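Local coordinates for protein cellulase CEL9M (Clostridium cellulolyticum, PDB 1IA6) that probably hydrolyses internal beta-1,4-glucosidic linkages of cellulose as a family 9 glycoside hydrolase, and carries bound calcium, zinc and nickel ions, at residues 249-253 / 282-287; 155-159 / 184-190; 74-78 / 94-98; 230-234 / 267-273. All coordinates share one frame; numbering follows the deposited sequence.

Contact 1 of 4, residues 249-253 / 282-287; sequences QDKWT and FNFNYW. Unlike the reference sequence in segment 282-287: Phe282 (reference Ile).
The side-chain amide of Asn283 grips two backbone carbonyls of segment 249-253 at once. Asn283 ND2 donates to Asp250 O at 3.0 Å in a nearly straight bond (N-H...O 174°). It also donates to Trp252 O at 3.0 Å, more bent at 138°. Both acceptors lie in the amide plane, so each N-H of the group is spent; asparagine suits the place because its primary amide can serve two carbonyls of an irregular segment. Trp252 O is held a second time, by Trp287 NE1 at 2.9 Å, and the two donors arrive from opposite faces of the carbonyl plane. Within the loop, Asp250 OD1 takes the N-H of Trp252 at 2.8 Å on its anti side, forming an Asx turn. Thr253 OG1 is satisfied by Glu313. Toward the solvent the contact becomes apolar: Gln249 CB sits over the Phe282 ring, 3.9 Å from its centroid, and Lys251 CB lies equally close over the ring of Tyr286, both CH-pi contacts. At the far end of the lysine, a water hydrogen-bonded to Tyr286 OH makes a weak bond with Lys251 NZ. The loop, which runs on to the calcium ligand Asp257, is thereby fastened along helix 274-289, with helix 306-323 touching Thr253 and Trp287 and helix 260-271 touching Asp250 and Asn283.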
# COMPACT_ATOMS: atom_id res chain seq x y z
N GLN A 249 17.12 12.12 8.76
CA GLN A 249 18.05 11.02 8.98
C GLN A 249 17.17 9.84 9.41
O GLN A 249 17.29 9.32 10.52
CB GLN A 249 19.06 11.36 10.07
CG GLN A 249 20.22 12.23 9.58
CD GLN A 249 21.20 12.59 10.68
OE1 GLN A 249 21.30 11.88 11.68
NE2 GLN A 249 21.94 13.67 10.48
N ASP A 250 16.28 9.44 8.51
CA ASP A 250 15.33 8.36 8.75
C ASP A 250 15.99 6.99 8.72
O ASP A 250 16.56 6.59 7.71
CB ASP A 250 14.22 8.40 7.70
CG ASP A 250 12.95 7.73 8.18
OD1 ASP A 250 13.05 6.72 8.90
OD2 ASP A 250 11.85 8.20 7.82
N LYS A 251 15.91 6.27 9.84
CA LYS A 251 16.50 4.94 9.96
C LYS A 251 15.45 3.86 9.70
O LYS A 251 15.70 2.67 9.92
CB LYS A 251 17.08 4.74 11.36
CG LYS A 251 18.16 5.74 11.74
CD LYS A 251 18.59 5.54 13.19
CE LYS A 251 19.65 6.54 13.60
NZ LYS A 251 19.99 6.41 15.04
N TRP A 252 14.28 4.27 9.23
CA TRP A 252 13.20 3.34 8.95
C TRP A 252 13.09 3.21 7.43
O TRP A 252 14.10 3.17 6.72
CB TRP A 252 11.89 3.89 9.54
CG TRP A 252 10.87 2.84 9.88
CD1 TRP A 252 9.62 2.71 9.35
CD2 TRP A 252 11.01 1.77 10.83
NE1 TRP A 252 8.97 1.64 9.91
CE2 TRP A 252 9.81 1.04 10.82
CE3 TRP A 252 12.05 1.37 11.69
CZ2 TRP A 252 9.60 -0.07 11.64
CZ3 TRP A 252 11.84 0.26 12.50
CH2 TRP A 252 10.63 -0.45 12.47
N THR A 253 11.86 3.15 6.93
CA THR A 253 11.64 3.05 5.49
C THR A 253 10.22 3.50 5.17
O THR A 253 9.47 3.90 6.06
CB THR A 253 11.85 1.61 4.98
OG1 THR A 253 11.78 1.60 3.54
CG2 THR A 253 10.79 0.67 5.53
N PHE A 282 21.58 9.27 3.33
CA PHE A 282 21.69 8.72 4.68
C PHE A 282 20.89 7.44 4.80
O PHE A 282 21.41 6.40 5.22
CB PHE A 282 21.17 9.71 5.72
CG PHE A 282 21.19 9.17 7.13
CD1 PHE A 282 22.33 9.25 7.91
CD2 PHE A 282 20.07 8.52 7.64
CE1 PHE A 282 22.36 8.70 9.19
CE2 PHE A 282 20.09 7.96 8.92
CZ PHE A 282 21.24 8.05 9.70
N ASN A 283 19.61 7.51 4.44
CA ASN A 283 18.74 6.34 4.53
C ASN A 283 19.26 5.16 3.72
O ASN A 283 19.28 4.04 4.21
CB ASN A 283 17.32 6.71 4.09
CG ASN A 283 16.41 5.50 4.03
OD1 ASN A 283 16.22 4.90 2.98
ND2 ASN A 283 15.85 5.13 5.18
N PHE A 284 19.69 5.42 2.49
CA PHE A 284 20.21 4.35 1.65
C PHE A 284 21.47 3.73 2.23
O PHE A 284 21.58 2.50 2.30
CB PHE A 284 20.49 4.87 0.23
CG PHE A 284 19.26 5.19 -0.57
CD1 PHE A 284 17.99 4.87 -0.08
CD2 PHE A 284 19.36 5.77 -1.83
CE1 PHE A 284 16.85 5.13 -0.84
CE2 PHE A 284 18.23 6.04 -2.60
CZ PHE A 284 16.97 5.71 -2.10
N ASN A 285 22.41 4.56 2.66
CA ASN A 285 23.65 4.06 3.24
C ASN A 285 23.39 3.33 4.55
O ASN A 285 24.13 2.41 4.91
CB ASN A 285 24.65 5.19 3.45
CG ASN A 285 25.24 5.69 2.14
OD1 ASN A 285 25.41 4.93 1.20
ND2 ASN A 285 25.56 6.98 2.09
N TYR A 286 22.35 3.74 5.26
CA TYR A 286 22.00 3.11 6.52
C TYR A 286 21.52 1.68 6.24
O TYR A 286 21.88 0.75 6.95
CB TYR A 286 20.91 3.92 7.23
CG TYR A 286 20.55 3.39 8.60
CD1 TYR A 286 19.59 2.39 8.75
CD2 TYR A 286 21.17 3.89 9.74
CE1 TYR A 286 19.27 1.89 10.01
CE2 TYR A 286 20.86 3.40 11.01
CZ TYR A 286 19.90 2.40 11.13
OH TYR A 286 19.58 1.92 12.38
N TRP A 287 20.71 1.53 5.20
CA TRP A 287 20.20 0.20 4.84
C TRP A 287 21.30 -0.70 4.29
O TRP A 287 21.24 -1.91 4.45
CB TRP A 287 19.06 0.31 3.82
CG TRP A 287 17.72 0.40 4.48
CD1 TRP A 287 17.21 1.47 5.16
CD2 TRP A 287 16.75 -0.64 4.57
NE1 TRP A 287 15.98 1.15 5.69
CE2 TRP A 287 15.67 -0.14 5.34
CE3 TRP A 287 16.68 -1.96 4.09
CZ2 TRP A 287 14.54 -0.91 5.64
CZ3 TRP A 287 15.56 -2.72 4.39
CH2 TRP A 287 14.50 -2.19 5.15
O HOH W 1 20.14 2.99 14.93

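Contact 2 of 4, residues 155-159 / 184-190; sequences LSETS and AKELYAM
Ser159 and Ala184 mark the tight end of an antiparallel helix pair, in which helix 152-169 packs against helix 174-193, the next in the chain, as an alpha-hairpin of the (alpha/alpha)6 barrel of family 9 enzymes. The axes of the two segments approach to 8.2 Å, with 162° between their directions, and Ser159 CA comes within 4.2 Å of Ala184 CA, a closeness that small side chains permit. A chi1 of 176° swings Ser159 OG to the side away from the backbone N and across the gap, where it donates to Ala184 O at 2.7 Å, from above the carbonyl plane. That oxygen keeps its helical bond from Tyr188 N at 3.1 Å, which comes from the other face. Ala184 CB in turn lies 3.4 Å from Ser159 O. Farther along, larger apolar groups take over: Leu155 divides its methyls, CD2 meeting Leu187 CD2 at 3.8 Å and CD1 meeting Met190 CB at the same distance. The other branch of Leu187, CD1, touches CG2 of Thr158, the neighbour of Ser159, at 3.6 Å; Thr158 can offer a methyl here because its OG1 bonds back to Ile154 O in its own helix. Phe115 of strand 115-119 touches Leu155, Thr158 and Leu187. In this buried interface the serine hydroxyl is paid for by a carbonyl able to accept twice, so a polar bond joins the helices without breaking either one's backbone pattern.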
# COMPACT_ATOMS: atom_id res chain seq x y z
N LEU A 155 -5.80 12.20 5.13
CA LEU A 155 -6.27 13.09 4.08
C LEU A 155 -5.20 13.30 3.01
O LEU A 155 -5.52 13.35 1.82
CB LEU A 155 -6.68 14.44 4.67
CG LEU A 155 -7.96 14.43 5.51
CD1 LEU A 155 -8.14 15.75 6.24
CD2 LEU A 155 -9.15 14.16 4.59
N SER A 156 -3.95 13.41 3.43
CA SER A 156 -2.85 13.64 2.50
C SER A 156 -2.54 12.42 1.65
O SER A 156 -2.29 12.55 0.45
CB SER A 156 -1.59 14.08 3.25
OG SER A 156 -1.78 15.36 3.83
N GLU A 157 -2.56 11.23 2.24
CA GLU A 157 -2.28 10.04 1.45
C GLU A 157 -3.40 9.83 0.44
O GLU A 157 -3.15 9.41 -0.69
CB GLU A 157 -2.14 8.80 2.35
CG GLU A 157 -0.82 8.75 3.13
CD GLU A 157 0.40 8.94 2.24
OE1 GLU A 157 0.42 8.41 1.12
OE2 GLU A 157 1.35 9.62 2.67
N THR A 158 -4.63 10.12 0.84
CA THR A 158 -5.78 9.97 -0.05
C THR A 158 -5.66 11.00 -1.17
O THR A 158 -5.93 10.70 -2.33
CB THR A 158 -7.10 10.17 0.72
OG1 THR A 158 -7.14 9.25 1.82
CG2 THR A 158 -8.30 9.89 -0.18
N SER A 159 -5.24 12.21 -0.82
CA SER A 159 -5.05 13.27 -1.80
C SER A 159 -4.01 12.83 -2.84
O SER A 159 -4.22 12.97 -4.04
CB SER A 159 -4.59 14.56 -1.11
OG SER A 159 -4.30 15.58 -2.05
N ALA A 184 -8.71 15.85 -4.71
CA ALA A 184 -7.37 15.84 -4.13
C ALA A 184 -7.00 17.21 -3.56
O ALA A 184 -6.38 17.30 -2.50
CB ALA A 184 -6.35 15.42 -5.18
N LYS A 185 -7.38 18.27 -4.27
CA LYS A 185 -7.08 19.62 -3.82
C LYS A 185 -7.82 19.94 -2.54
O LYS A 185 -7.28 20.57 -1.64
CB LYS A 185 -7.48 20.64 -4.89
CG LYS A 185 -6.57 20.67 -6.11
CD LYS A 185 -7.09 21.66 -7.13
CE LYS A 185 -6.20 21.73 -8.36
NZ LYS A 185 -6.75 22.67 -9.38
N GLU A 186 -9.07 19.49 -2.46
CA GLU A 186 -9.89 19.75 -1.28
C GLU A 186 -9.44 18.97 -0.05
O GLU A 186 -9.43 19.51 1.05
CB GLU A 186 -11.36 19.43 -1.58
CG GLU A 186 -11.92 20.18 -2.77
CD GLU A 186 -13.40 19.93 -2.98
OE1 GLU A 186 -13.84 18.79 -2.73
OE2 GLU A 186 -14.11 20.86 -3.39
N LEU A 187 -9.05 17.72 -0.24
CA LEU A 187 -8.60 16.90 0.89
C LEU A 187 -7.29 17.45 1.44
O LEU A 187 -7.06 17.45 2.65
CB LEU A 187 -8.43 15.44 0.45
CG LEU A 187 -9.70 14.71 0.01
CD1 LEU A 187 -9.35 13.28 -0.38
CD2 LEU A 187 -10.73 14.71 1.14
N TYR A 188 -6.43 17.93 0.54
CA TYR A 188 -5.15 18.50 0.95
C TYR A 188 -5.43 19.76 1.76
O TYR A 188 -4.83 19.99 2.81
CB TYR A 188 -4.32 18.86 -0.28
CG TYR A 188 -3.05 19.63 0.04
CD1 TYR A 188 -1.93 18.99 0.57
CD2 TYR A 188 -2.99 21.00 -0.19
CE1 TYR A 188 -0.77 19.70 0.86
CE2 TYR A 188 -1.83 21.72 0.10
CZ TYR A 188 -0.73 21.07 0.62
OH TYR A 188 0.41 21.78 0.90
N ALA A 189 -6.37 20.58 1.27
CA ALA A 189 -6.74 21.81 1.95
C ALA A 189 -7.22 21.51 3.37
O ALA A 189 -6.83 22.19 4.32
CB ALA A 189 -7.84 22.53 1.17
N MET A 190 -8.06 20.49 3.51
CA MET A 190 -8.57 20.09 4.82
C MET A 190 -7.41 19.68 5.72
O MET A 190 -7.36 20.04 6.89
CB MET A 190 -9.52 18.90 4.69
CG MET A 190 -10.86 19.19 4.04
SD MET A 190 -11.80 17.66 3.80
CE MET A 190 -12.01 17.12 5.49

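Contact 3 of 4, residues 74-78 / 94-98; sequences LGWSL and MLQQL
Gly75 and Leu98 have their CA atoms 7.1 Å apart where helix 64-80 runs antiparallel to helix 91-107, the segment axes approaching to 10.7 Å at 150°. This is buried helix-helix packing within the (alpha/alpha)6 barrel, built from apolar side chains, and no hydrogen bond crosses it. Leu98 reaches over with both branches. Its CD2 lies 3.7 Å from Leu74 CB and rests near the backbone N of Gly75. The other branch, Leu98 CD1, meets Leu78 CD2 at 3.8 Å; leucine suits the place because its two methyls diverge to different neighbours. That same Leu78 methyl also touches Leu95 CD2 at 3.6 Å, the two side chains crossing at about a right angle. Phe85 of the intervening helix 82-87 closes on Leu78 and Met94, and Met165 of helix 152-169 touches Leu98. Met94 supplies a long, unbranched arm: CG is anti to the backbone N (chi1 -179°) and the bend at chi2 (69°) turns the thioether toward the facing helix. Met94 CE then stands 3.9 Å from Leu74 CD2, and only 3.2 Å from Leu74 O, a close approach of methyl to carbonyl.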
# COMPACT_ATOMS: atom_id res chain seq x y z
N LEU A 74 0.53 2.29 -5.13
CA LEU A 74 0.20 1.59 -6.37
C LEU A 74 0.20 2.60 -7.51
O LEU A 74 0.70 2.33 -8.60
CB LEU A 74 -1.17 0.92 -6.27
CG LEU A 74 -1.25 -0.35 -5.41
CD1 LEU A 74 -2.71 -0.74 -5.23
CD2 LEU A 74 -0.46 -1.48 -6.07
N GLY A 75 -0.37 3.77 -7.25
CA GLY A 75 -0.41 4.81 -8.27
C GLY A 75 0.98 5.28 -8.63
O GLY A 75 1.27 5.58 -9.79
N TRP A 76 1.86 5.36 -7.63
CA TRP A 76 3.24 5.79 -7.86
C TRP A 76 3.96 4.77 -8.74
O TRP A 76 4.74 5.14 -9.62
CB TRP A 76 3.96 5.96 -6.51
CG TRP A 76 5.30 6.65 -6.60
CD1 TRP A 76 5.72 7.50 -7.57
CD2 TRP A 76 6.36 6.59 -5.63
NE1 TRP A 76 6.97 7.98 -7.28
CE2 TRP A 76 7.39 7.44 -6.09
CE3 TRP A 76 6.53 5.90 -4.42
CZ2 TRP A 76 8.58 7.62 -5.39
CZ3 TRP A 76 7.73 6.08 -3.72
CH2 TRP A 76 8.73 6.93 -4.21
N SER A 77 3.69 3.49 -8.49
CA SER A 77 4.31 2.41 -9.25
C SER A 77 3.98 2.53 -10.73
O SER A 77 4.85 2.40 -11.59
CB SER A 77 3.81 1.05 -8.73
OG SER A 77 4.07 0.90 -7.34
N LEU A 78 2.71 2.77 -11.03
CA LEU A 78 2.25 2.90 -12.41
C LEU A 78 2.83 4.15 -13.07
O LEU A 78 3.20 4.13 -14.25
CB LEU A 78 0.72 2.95 -12.46
CG LEU A 78 0.06 3.01 -13.84
CD1 LEU A 78 0.44 1.77 -14.65
CD2 LEU A 78 -1.45 3.10 -13.68
N MET A 94 -4.35 -3.20 -13.55
CA MET A 94 -3.84 -2.26 -12.56
C MET A 94 -4.78 -1.06 -12.43
O MET A 94 -5.10 -0.62 -11.32
CB MET A 94 -2.44 -1.79 -12.96
CG MET A 94 -1.81 -0.83 -11.97
SD MET A 94 -1.41 -1.62 -10.40
CE MET A 94 -0.16 -0.50 -9.80
N LEU A 95 -5.21 -0.51 -13.56
CA LEU A 95 -6.11 0.64 -13.55
C LEU A 95 -7.44 0.30 -12.89
O LEU A 95 -8.04 1.15 -12.23
CB LEU A 95 -6.33 1.16 -14.98
CG LEU A 95 -5.11 1.90 -15.55
CD1 LEU A 95 -5.34 2.22 -17.02
CD2 LEU A 95 -4.88 3.18 -14.76
N GLN A 96 -7.90 -0.93 -13.07
CA GLN A 96 -9.15 -1.34 -12.45
C GLN A 96 -8.99 -1.36 -10.93
O GLN A 96 -9.88 -0.91 -10.21
CB GLN A 96 -9.57 -2.73 -12.95
CG GLN A 96 -9.71 -2.79 -14.47
CD GLN A 96 -10.32 -4.09 -14.94
OE1 GLN A 96 -9.96 -5.17 -14.47
NE2 GLN A 96 -11.25 -3.99 -15.89
N GLN A 97 -7.86 -1.86 -10.44
CA GLN A 97 -7.63 -1.92 -8.99
C GLN A 97 -7.59 -0.51 -8.42
O GLN A 97 -8.16 -0.23 -7.37
CB GLN A 97 -6.31 -2.63 -8.67
CG GLN A 97 -6.11 -3.98 -9.36
CD GLN A 97 -7.22 -4.96 -9.06
OE1 GLN A 97 -8.40 -4.67 -9.28
NE2 GLN A 97 -6.86 -6.14 -8.56
N LEU A 98 -6.92 0.38 -9.14
CA LEU A 98 -6.81 1.77 -8.71
C LEU A 98 -8.15 2.49 -8.71
O LEU A 98 -8.48 3.21 -7.76
CB LEU A 98 -5.81 2.52 -9.60
CG LEU A 98 -4.35 2.10 -9.38
CD1 LEU A 98 -3.48 2.60 -10.51
CD2 LEU A 98 -3.88 2.66 -8.04

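Contact 4 of 4, residues 230-234 / 267-273; sequences ITDAE and LAQITGK
Ile230 and Glu234 of helix 228-236 face the C-terminal end of helix 260-271 and the short turn that leads into helix 274-289. The segment axes stand 11.7 Å apart at 136°, a spacing that suits branched residues meeting by their outer methyls. Ile230 CD1 lies 3.7 Å from Ile270 CG2, and Ile230 CG2 lies 3.8 Å from Thr271 CG2; Ala233 CB fills in opposite Leu267 CD2 at 4.0 Å. The helices belong to the (alpha/alpha)6 barrel, and the turn between two of them is organised by Thr271. With OG1 between its backbone N and carbonyl carbon (chi1 72°), Thr271 donates back to Leu267 O at 2.6 Å and accepts from Lys273 N in an ST turn, so one hydroxyl serves both the ending helix and the chain leaving it. Gly272 takes positive phi (71°), a conformation glycine adopts easily, and Lys273 stands at the N-cap of the next helix. Its extended chain comes back toward helix 228-236, where Lys273 NZ forms a salt bridge with Glu234 OE1 at 2.8 Å, on the syn side, and a weak bond to Glu234 OE2. Glu234 OE1 has a second partner in the hydroxyl of Tyr276, on helix 274-289.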
# COMPACT_ATOMS: atom_id res chain seq x y z
N ILE A 230 5.02 23.60 -3.41
CA ILE A 230 6.37 23.24 -3.00
C ILE A 230 6.77 24.10 -1.81
O ILE A 230 7.51 23.66 -0.93
CB ILE A 230 7.39 23.40 -4.16
CG1 ILE A 230 7.01 22.47 -5.31
CG2 ILE A 230 8.80 23.09 -3.67
CD1 ILE A 230 6.89 20.99 -4.93
N THR A 231 6.27 25.33 -1.77
CA THR A 231 6.56 26.21 -0.65
C THR A 231 5.98 25.54 0.60
O THR A 231 6.62 25.51 1.65
CB THR A 231 5.92 27.61 -0.85
OG1 THR A 231 6.48 28.22 -2.02
CG2 THR A 231 6.19 28.50 0.35
N ASP A 232 4.78 24.98 0.47
CA ASP A 232 4.13 24.28 1.59
C ASP A 232 4.94 23.05 1.97
O ASP A 232 5.23 22.83 3.15
CB ASP A 232 2.72 23.79 1.21
CG ASP A 232 1.69 24.90 1.15
OD1 ASP A 232 1.98 26.03 1.60
OD2 ASP A 232 0.58 24.62 0.65
N ALA A 233 5.28 22.25 0.97
CA ALA A 233 6.03 21.02 1.19
C ALA A 233 7.32 21.19 1.97
O ALA A 233 7.59 20.43 2.90
CB ALA A 233 6.32 20.35 -0.14
N GLU A 234 8.11 22.19 1.62
CA GLU A 234 9.37 22.41 2.32
C GLU A 234 9.16 22.77 3.78
O GLU A 234 10.02 22.49 4.62
CB GLU A 234 10.19 23.50 1.61
CG GLU A 234 10.52 23.15 0.17
CD GLU A 234 11.82 23.78 -0.29
OE1 GLU A 234 12.89 23.37 0.21
OE2 GLU A 234 11.77 24.68 -1.16
N LEU A 267 11.24 15.82 -3.28
CA LEU A 267 11.70 17.19 -3.07
C LEU A 267 13.12 17.39 -3.61
O LEU A 267 13.46 18.48 -4.08
CB LEU A 267 11.63 17.56 -1.59
CG LEU A 267 10.24 17.95 -1.10
CD1 LEU A 267 10.27 18.26 0.40
CD2 LEU A 267 9.75 19.17 -1.88
N ALA A 268 13.94 16.35 -3.56
CA ALA A 268 15.29 16.45 -4.09
C ALA A 268 15.20 16.63 -5.59
O ALA A 268 15.92 17.44 -6.18
CB ALA A 268 16.08 15.17 -3.77
N GLN A 269 14.29 15.88 -6.21
CA GLN A 269 14.07 15.93 -7.65
C GLN A 269 13.50 17.27 -8.11
O GLN A 269 13.93 17.82 -9.12
CB GLN A 269 13.12 14.80 -8.05
CG GLN A 269 12.88 14.66 -9.54
CD GLN A 269 11.98 13.47 -9.86
OE1 GLN A 269 11.86 12.54 -9.07
NE2 GLN A 269 11.37 13.50 -11.04
N ILE A 270 12.54 17.77 -7.35
CA ILE A 270 11.88 19.03 -7.66
C ILE A 270 12.63 20.31 -7.30
O ILE A 270 12.61 21.28 -8.07
CB ILE A 270 10.49 19.07 -6.98
CG1 ILE A 270 9.62 17.93 -7.53
CG2 ILE A 270 9.81 20.41 -7.20
CD1 ILE A 270 8.32 17.74 -6.78
N THR A 271 13.30 20.32 -6.15
CA THR A 271 14.02 21.51 -5.69
C THR A 271 15.53 21.47 -5.92
O THR A 271 16.18 22.51 -5.98
CB THR A 271 13.80 21.75 -4.19
OG1 THR A 271 14.52 20.76 -3.44
CG2 THR A 271 12.32 21.67 -3.85
N GLY A 272 16.07 20.26 -6.02
CA GLY A 272 17.50 20.11 -6.22
C GLY A 272 18.33 20.47 -4.99
O GLY A 272 19.56 20.49 -5.06
N LYS A 273 17.66 20.74 -3.87
CA LYS A 273 18.36 21.11 -2.64
C LYS A 273 19.15 19.99 -1.99
O LYS A 273 18.70 18.85 -1.92
CB LYS A 273 17.37 21.69 -1.63
CG LYS A 273 16.83 23.06 -2.00
CD LYS A 273 15.99 23.62 -0.87
CE LYS A 273 15.47 25.00 -1.19
NZ LYS A 273 14.66 25.53 -0.06

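In the fold
From the N terminus, contact 3 comes first, closing the chain around helix 82-87 by pairing helices 64-80 and 91-107. Contact 2 follows in series and closes the hairpin of helices 152-169 and 174-193. The last two interlock: contact 4 opens at 230-234 and closes at 267-273, while contact 1 opens inside that span at 249-253 and closes beyond it at 282-287, so they cross without touching. Contact 4 draws together the helices on either side of the loop that carries the calcium ligand Asp257, and contact 1 fastens that loop to helix 274-289. Contacts 2 and 4 meet directly through Tyr188 and Asp232, joining helix 174-193 to helix 228-236; nothing nests.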